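Local coordinates for protein bitiscetin (Bitis arietans, PDB 1JWI) that binds von Willebrand factor and induces its interaction with platelet glycoprotein Ib alpha, so that platelets aggregate, at residues 14-19 with 45-50. Residues are numbered along the deposited sequence; the frame is centred on the assembly and turned at random.
Sequences HCYKVF and KEEADF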
loop_
_atom_site.group_PDB
_atom_site.type_symbol
_atom_site.label_atom_id
_atom_site.label_comp_id
_atom_site.label_asym_id
_atom_site.label_seq_id
_atom_site.Cartn_x
_atom_site.Cartn_y
_atom_site.Cartn_z
ATOM N N HIS A 14 -25.282 8.534 16.712
ATOM C CA HIS A 14 -24.813 7.171 16.471
ATOM C C HIS A 14 -24.347 6.505 17.764
ATOM O O HIS A 14 -24.064 7.178 18.760
ATOM C CB HIS A 14 -23.655 7.154 15.459
ATOM C CG HIS A 14 -24.070 7.442 14.050
ATOM N ND1 HIS A 14 -24.025 8.708 13.502
ATOM C CD2 HIS A 14 -24.544 6.628 13.077
ATOM C CE1 HIS A 14 -24.451 8.658 12.254
ATOM N NE2 HIS A 14 -24.773 7.410 11.969
ATOM N N CYS A 15 -24.277 5.176 17.733
ATOM C CA CYS A 15 -23.821 4.382 18.869
ATOM C C CYS A 15 -22.512 3.695 18.475
ATOM O O CYS A 15 -22.422 3.093 17.401
ATOM C CB CYS A 15 -24.872 3.334 19.238
ATOM S SG CYS A 15 -26.475 4.044 19.757
ATOM N N TYR A 16 -21.502 3.788 19.340
ATOM C CA TYR A 16 -20.194 3.190 19.069
ATOM C C TYR A 16 -19.732 2.221 20.145
ATOM O O TYR A 16 -20.054 2.375 21.327
ATOM C CB TYR A 16 -19.110 4.263 18.942
ATOM C CG TYR A 16 -19.399 5.358 17.948
ATOM C CD1 TYR A 16 -20.407 6.290 18.183
ATOM C CD2 TYR A 16 -18.628 5.494 16.793
ATOM C CE1 TYR A 16 -20.639 7.338 17.298
ATOM C CE2 TYR A 16 -18.848 6.537 15.901
ATOM C CZ TYR A 16 -19.853 7.459 16.164
ATOM O OH TYR A 16 -20.045 8.519 15.311
ATOM N N LYS A 17 -18.939 1.245 19.726
ATOM C CA LYS A 17 -18.400 0.248 20.636
ATOM C C LYS A 17 -17.108 -0.335 20.070
ATOM O O LYS A 17 -17.033 -0.680 18.888
ATOM C CB LYS A 17 -19.424 -0.871 20.846
ATOM C CG LYS A 17 -18.917 -2.080 21.623
ATOM C CD LYS A 17 -18.900 -1.819 23.109
ATOM C CE LYS A 17 -18.629 -3.093 23.905
ATOM N NZ LYS A 17 -18.641 -2.800 25.371
ATOM N N VAL A 18 -16.094 -0.428 20.927
ATOM C CA VAL A 18 -14.797 -0.991 20.564
ATOM C C VAL A 18 -14.796 -2.431 21.069
ATOM O O VAL A 18 -14.978 -2.673 22.262
ATOM C CB VAL A 18 -13.638 -0.212 21.249
ATOM C CG1 VAL A 18 -12.308 -0.898 20.985
ATOM C CG2 VAL A 18 -13.608 1.230 20.748
ATOM N N PHE A 19 -14.610 -3.388 20.166
ATOM C CA PHE A 19 -14.594 -4.798 20.551
ATOM C C PHE A 19 -13.163 -5.299 20.702
ATOM O O PHE A 19 -12.327 -5.113 19.812
ATOM C CB PHE A 19 -15.345 -5.629 19.510
ATOM C CG PHE A 19 -16.835 -5.439 19.551
ATOM C CD1 PHE A 19 -17.624 -6.215 20.392
ATOM C CD2 PHE A 19 -17.448 -4.467 18.766
ATOM C CE1 PHE A 19 -19.002 -6.025 20.453
ATOM C CE2 PHE A 19 -18.827 -4.269 18.822
ATOM C CZ PHE A 19 -19.604 -5.051 19.667
ATOM N N LYS A 45 -13.336 15.672 11.459
ATOM C CA LYS A 45 -12.246 15.671 12.428
ATOM C C LYS A 45 -12.811 15.502 13.832
ATOM O O LYS A 45 -12.203 14.840 14.671
ATOM C CB LYS A 45 -11.444 16.973 12.355
ATOM C CG LYS A 45 -10.285 17.063 13.354
ATOM C CD LYS A 45 -9.266 15.941 13.145
ATOM C CE LYS A 45 -7.924 16.257 13.808
ATOM N NZ LYS A 45 -8.056 16.515 15.271
ATOM N N GLU A 46 -13.976 16.096 14.086
ATOM C CA GLU A 46 -14.590 15.985 15.401
ATOM C C GLU A 46 -14.997 14.544 15.695
ATOM O O GLU A 46 -14.771 14.045 16.801
ATOM C CB GLU A 46 -15.799 16.918 15.516
ATOM C CG GLU A 46 -16.045 17.370 16.955
ATOM C CD GLU A 46 -16.941 18.591 17.049
ATOM O OE1 GLU A 46 -18.177 18.423 17.016
ATOM O OE2 GLU A 46 -16.400 19.720 17.144
ATOM N N GLU A 47 -15.596 13.869 14.717
ATOM C CA GLU A 47 -15.982 12.473 14.924
ATOM C C GLU A 47 -14.700 11.659 15.119
ATOM O O GLU A 47 -14.640 10.761 15.960
ATOM C CB GLU A 47 -16.765 11.916 13.726
ATOM C CG GLU A 47 -17.143 10.449 13.908
ATOM C CD GLU A 47 -18.066 9.902 12.829
ATOM O OE1 GLU A 47 -18.684 8.844 13.072
ATOM O OE2 GLU A 47 -18.174 10.509 11.746
ATOM N N ALA A 48 -13.674 11.987 14.337
ATOM C CA ALA A 48 -12.386 11.301 14.421
ATOM C C ALA A 48 -11.826 11.369 15.839
ATOM O O ALA A 48 -11.388 10.360 16.390
ATOM C CB ALA A 48 -11.393 11.925 13.433
ATOM N N ASP A 49 -11.831 12.568 16.418
ATOM C CA ASP A 49 -11.313 12.764 17.767
ATOM C C ASP A 49 -12.090 11.942 18.788
ATOM O O ASP A 49 -11.524 11.476 19.775
ATOM C CB ASP A 49 -11.345 14.250 18.141
ATOM C CG ASP A 49 -10.300 15.062 17.391
ATOM O OD1 ASP A 49 -9.362 14.460 16.820
ATOM O OD2 ASP A 49 -10.398 16.307 17.388
ATOM N N PHE A 50 -13.383 11.754 18.544
ATOM C CA PHE A 50 -14.204 10.963 19.452
ATOM C C PHE A 50 -13.781 9.500 19.379
ATOM O O PHE A 50 -13.535 8.868 20.406
ATOM C CB PHE A 50 -15.689 11.071 19.094
ATOM C CG PHE A 50 -16.554 10.074 19.822
ATOM C CD1 PHE A 50 -16.717 10.149 21.203
ATOM C CD2 PHE A 50 -17.149 9.021 19.135
ATOM C CE1 PHE A 50 -17.460 9.187 21.888
ATOM C CE2 PHE A 50 -17.894 8.052 19.810
ATOM C CZ PHE A 50 -18.047 8.134 21.189
#
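Over one face of the Tyr16 ring stands the edge of Phe50, while Glu47 OE1 lies at the edge of the Tyr16 ring, in its plane, beside the hydroxyl. The aromatic pair is T-shaped, with centroids 5.0 Å apart and planes turned by 73°. A single atom makes the approach: Phe50 CE2 lies 3.5 Å from Tyr16 CD1 and 3.6 Å from Tyr16 CG, so it sits off-centre, toward the CB end of the tyrosine. Tyr16 CG in turn lies in the plane of the Phe50 ring, at its edge. The phenol finishes in a short hydrogen bond, which Tyr16 OH donates to Glu47 OE1 at 2.6 Å. The donor comes from above the carboxylate plane, 40° out of it, and ring and carboxylate stand perpendicular. Glu47 reaches that far because CG leaves anti to the backbone N (chi1 178°) and the chain stays extended beyond it.

The three side chains illustrate how a strand is fastened to a helix in the C-type lectin-like fold adopted by snaclecs. Strand 14-20 belongs to the antiparallel sheet that pairs it with strands 9-11 and 121-126, and Tyr16 points from it onto the first turns of helix 45-58, where Glu47 and Phe50 lie three residues apart. Val51 and Leu54 of the same helix also touch Tyr16, and Tyr11 of strand 9-11 stacks on Phe50.

Both Tyr16 and Glu47 are buried, yet the carboxylate is well supplied: OE1 accepts the phenol hydrogen bond and forms a salt bridge with Lys126, and OE2 accepts the backbone N-H of Asp43. These partners fix its rotation. The lysine probably favours the ionised form of the glutamate, and a negative carboxylate would strengthen the phenol bond that helps set the tyrosine ring against Phe50.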